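Long-range contact in paenibacillus xanthan lyase (Paenibacillus, PDB 6F2P), which cleaves the polysaccharide xanthan, probably by the beta-elimination typical of polysaccharide lyase family 8: residues T541-N546 and G566-G571. Sequence-based numbering, arbitrary orientation.
Sequences TMTGTN and GAAVKG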
ATOM      1  N   THR A 541      -3.952 -30.915 -21.913  1.00 21.46           N
ATOM      2  CA  THR A 541      -3.006 -29.814 -22.065  1.00 25.28           C
ATOM      3  C   THR A 541      -3.281 -29.133 -23.402  1.00 24.54           C
ATOM      4  O   THR A 541      -2.825 -29.603 -24.440  1.00 31.30           O
ATOM      5  CB  THR A 541      -1.552 -30.290 -22.017  1.00 21.34           C
ATOM      6  OG1 THR A 541      -1.287 -30.880 -20.742  1.00 34.84           O
ATOM      7  CG2 THR A 541      -0.629 -29.136 -22.183  1.00 14.83           C
ATOM      8  N   MET A 542      -4.039 -28.037 -23.366  1.00 22.76           N
ATOM      9  CA  MET A 542      -4.559 -27.382 -24.572  1.00 27.24           C
ATOM     10  C   MET A 542      -3.617 -26.340 -25.179  1.00 24.62           C
ATOM     11  O   MET A 542      -3.521 -25.218 -24.673  1.00 21.84           O
ATOM     12  CB  MET A 542      -5.877 -26.690 -24.249  1.00 20.41           C
ATOM     13  CG  MET A 542      -6.866 -27.552 -23.535  1.00 18.46           C
ATOM     14  SD  MET A 542      -8.334 -26.608 -23.090  1.00 23.93           S
ATOM     15  CE  MET A 542      -7.676 -25.564 -21.775  1.00 20.17           C
ATOM     16  N   THR A 543      -2.950 -26.690 -26.276  1.00 21.12           N
ATOM     17  CA  THR A 543      -1.999 -25.768 -26.895  1.00 21.95           C
ATOM     18  C   THR A 543      -2.648 -24.833 -27.912  1.00 20.20           C
ATOM     19  O   THR A 543      -3.753 -25.090 -28.406  1.00 16.14           O
ATOM     20  CB  THR A 543      -0.817 -26.502 -27.553  1.00 24.51           C
ATOM     21  OG1 THR A 543      -1.311 -27.522 -28.430  1.00 26.06           O
ATOM     22  CG2 THR A 543       0.072 -27.129 -26.494  1.00 17.92           C
ATOM     23  N   GLY A 544      -1.946 -23.746 -28.223  1.00 19.35           N
ATOM     24  CA  GLY A 544      -2.460 -22.752 -29.145  1.00 15.38           C
ATOM     25  C   GLY A 544      -3.801 -22.207 -28.698  1.00 16.08           C
ATOM     26  O   GLY A 544      -4.687 -21.932 -29.515  1.00 15.61           O
ATOM     27  N   THR A 545      -3.962 -22.054 -27.388  1.00 17.35           N
ATOM     28  CA  THR A 545      -5.209 -21.530 -26.859  1.00 19.55           C
ATOM     29  C   THR A 545      -5.257 -20.014 -27.028  1.00 17.90           C
ATOM     30  O   THR A 545      -4.353 -19.299 -26.576  1.00 12.27           O
ATOM     31  CB  THR A 545      -5.393 -21.895 -25.383  1.00 15.75           C
ATOM     32  OG1 THR A 545      -5.160 -23.297 -25.209  1.00 19.09           O
ATOM     33  CG2 THR A 545      -6.811 -21.544 -24.927  1.00 12.76           C
ATOM     34  N   ASN A 546      -6.313 -19.535 -27.683  1.00 14.23           N
ATOM     35  CA  ASN A 546      -6.479 -18.107 -27.927  1.00 17.61           C
ATOM     36  C   ASN A 546      -7.472 -17.498 -26.959  1.00 19.73           C
ATOM     37  O   ASN A 546      -7.227 -16.453 -26.348  1.00 17.91           O
ATOM     38  CB  ASN A 546      -6.953 -17.868 -29.357  1.00 14.44           C
ATOM     39  CG  ASN A 546      -5.946 -18.325 -30.379  1.00 16.27           C
ATOM     40  OD1 ASN A 546      -4.734 -18.208 -30.169  1.00 17.49           O
ATOM     41  ND2 ASN A 546      -6.436 -18.862 -31.493  1.00 21.04           N
ATOM     42  N   GLY A 566      -1.538 -16.387 -27.894  1.00 17.73           N
ATOM     43  CA  GLY A 566      -1.812 -17.792 -27.666  1.00 17.12           C
ATOM     44  C   GLY A 566      -1.012 -18.355 -26.501  1.00 18.38           C
ATOM     45  O   GLY A 566       0.091 -17.882 -26.216  1.00 19.16           O
ATOM     46  N   ALA A 567      -1.563 -19.365 -25.824  1.00 16.70           N
ATOM     47  CA  ALA A 567      -0.859 -20.027 -24.723  1.00 19.17           C
ATOM     48  C   ALA A 567      -1.170 -21.516 -24.626  1.00 18.87           C
ATOM     49  O   ALA A 567      -2.225 -21.985 -25.065  1.00 18.13           O
ATOM     50  CB  ALA A 567      -1.168 -19.345 -23.393  1.00 13.91           C
ATOM     51  N   ALA A 568      -0.233 -22.251 -24.039  1.00 14.51           N
ATOM     52  CA  ALA A 568      -0.476 -23.634 -23.652  1.00 18.85           C
ATOM     53  C   ALA A 568      -1.151 -23.645 -22.277  1.00 16.87           C
ATOM     54  O   ALA A 568      -0.499 -23.410 -21.254  1.00 13.14           O
ATOM     55  CB  ALA A 568       0.826 -24.416 -23.616  1.00 12.00           C
ATOM     56  N   VAL A 569      -2.455 -23.906 -22.271  1.00 14.36           N
ATOM     57  CA  VAL A 569      -3.251 -23.913 -21.044  1.00 20.62           C
ATOM     58  C   VAL A 569      -3.721 -25.321 -20.652  1.00 21.15           C
ATOM     59  O   VAL A 569      -4.482 -25.949 -21.387  1.00 22.45           O
ATOM     60  CB  VAL A 569      -4.507 -23.029 -21.195  1.00 17.35           C
ATOM     61  CG1 VAL A 569      -5.220 -22.881 -19.854  1.00 13.62           C
ATOM     62  CG2 VAL A 569      -4.142 -21.678 -21.778  1.00 17.35           C
ATOM     63  N   LYS A 570      -3.286 -25.802 -19.489  1.00 19.30           N
ATOM     64  CA  LYS A 570      -3.787 -27.073 -18.952  1.00 23.18           C
ATOM     65  C   LYS A 570      -5.167 -26.900 -18.326  1.00 18.62           C
ATOM     66  O   LYS A 570      -5.454 -25.878 -17.704  1.00 19.49           O
ATOM     67  CB  LYS A 570      -2.808 -27.661 -17.929  1.00 15.92           C
ATOM     68  CG  LYS A 570      -1.449 -27.984 -18.523  1.00 16.71           C
ATOM     69  CD  LYS A 570      -0.572 -28.730 -17.544  1.00 24.34           C
ATOM     70  CE  LYS A 570       0.708 -29.198 -18.216  1.00 24.44           C
ATOM     71  NZ  LYS A 570       1.488 -30.112 -17.341  1.00 26.59           N
ATOM     72  N   GLY A 571      -6.021 -27.902 -18.501  1.00 19.97           N
ATOM     73  CA  GLY A 571      -7.386 -27.835 -18.014  1.00 17.82           C
ATOM     74  C   GLY A 571      -7.797 -29.102 -17.290  1.00 28.71           C
ATOM     75  O   GLY A 571      -7.338 -30.199 -17.623  1.00 29.81           O
TER
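Met-542 and Val-569 face each other as an antiparallel hydrogen-bonded pair, the N of Met-542 giving to the O of Val-569 and the N of Val-569 to the O of Met-542, both at 2.9 Å. On the buried side their side chains pack closely with Thr-545. The chain of Met-542 bends at chi3 (-71°), which brings its CE toward the neighbouring strand, to 4.1 Å from CB of Val-569. Thr-545 crosses the valine at about a right angle and meets its CG2 branch, CB of Thr-545 lying 3.8 Å from CG2 of Val-569. With OG1 set beside the backbone N (chi1 -49°), the hydroxyl of Thr-545 reaches back across the corner and donates to the O of Met-542 at 2.6 Å; the N of Val-569 reaches that oxygen from the opposite face of the carbonyl plane, so this one acceptor is held by two donors. Val-527, Phe-563 and Leu-602 continue this apolar layer. The register slips by one residue between Met-542 and Thr-545, a beta bulge where the chain turns a corner at Gly-544, with positive phi, and passes from the edge strand 539-543 of one super-sandwich sheet into strand 545-550 of another. Past the corner Thr-545 and Ala-567 exchange two more backbone hydrogen bonds. A valine in place of Thr-545 would probably leave the O of Met-542 with one donor fewer and the corner less firmly tied to the strand before it. The side of Thr-541 and Lys-570 is looser and, within the single molecule, more exposed: Thr-541 lies alongside the extended Lys-570, OG1 of Thr-541 3.6 Å from CE of Lys-570, whose NZ goes on to a salt bridge with Asp-605. A separate exposed touch joins CG2 of Thr-543 to CB of Ala-568 at 4.0 Å.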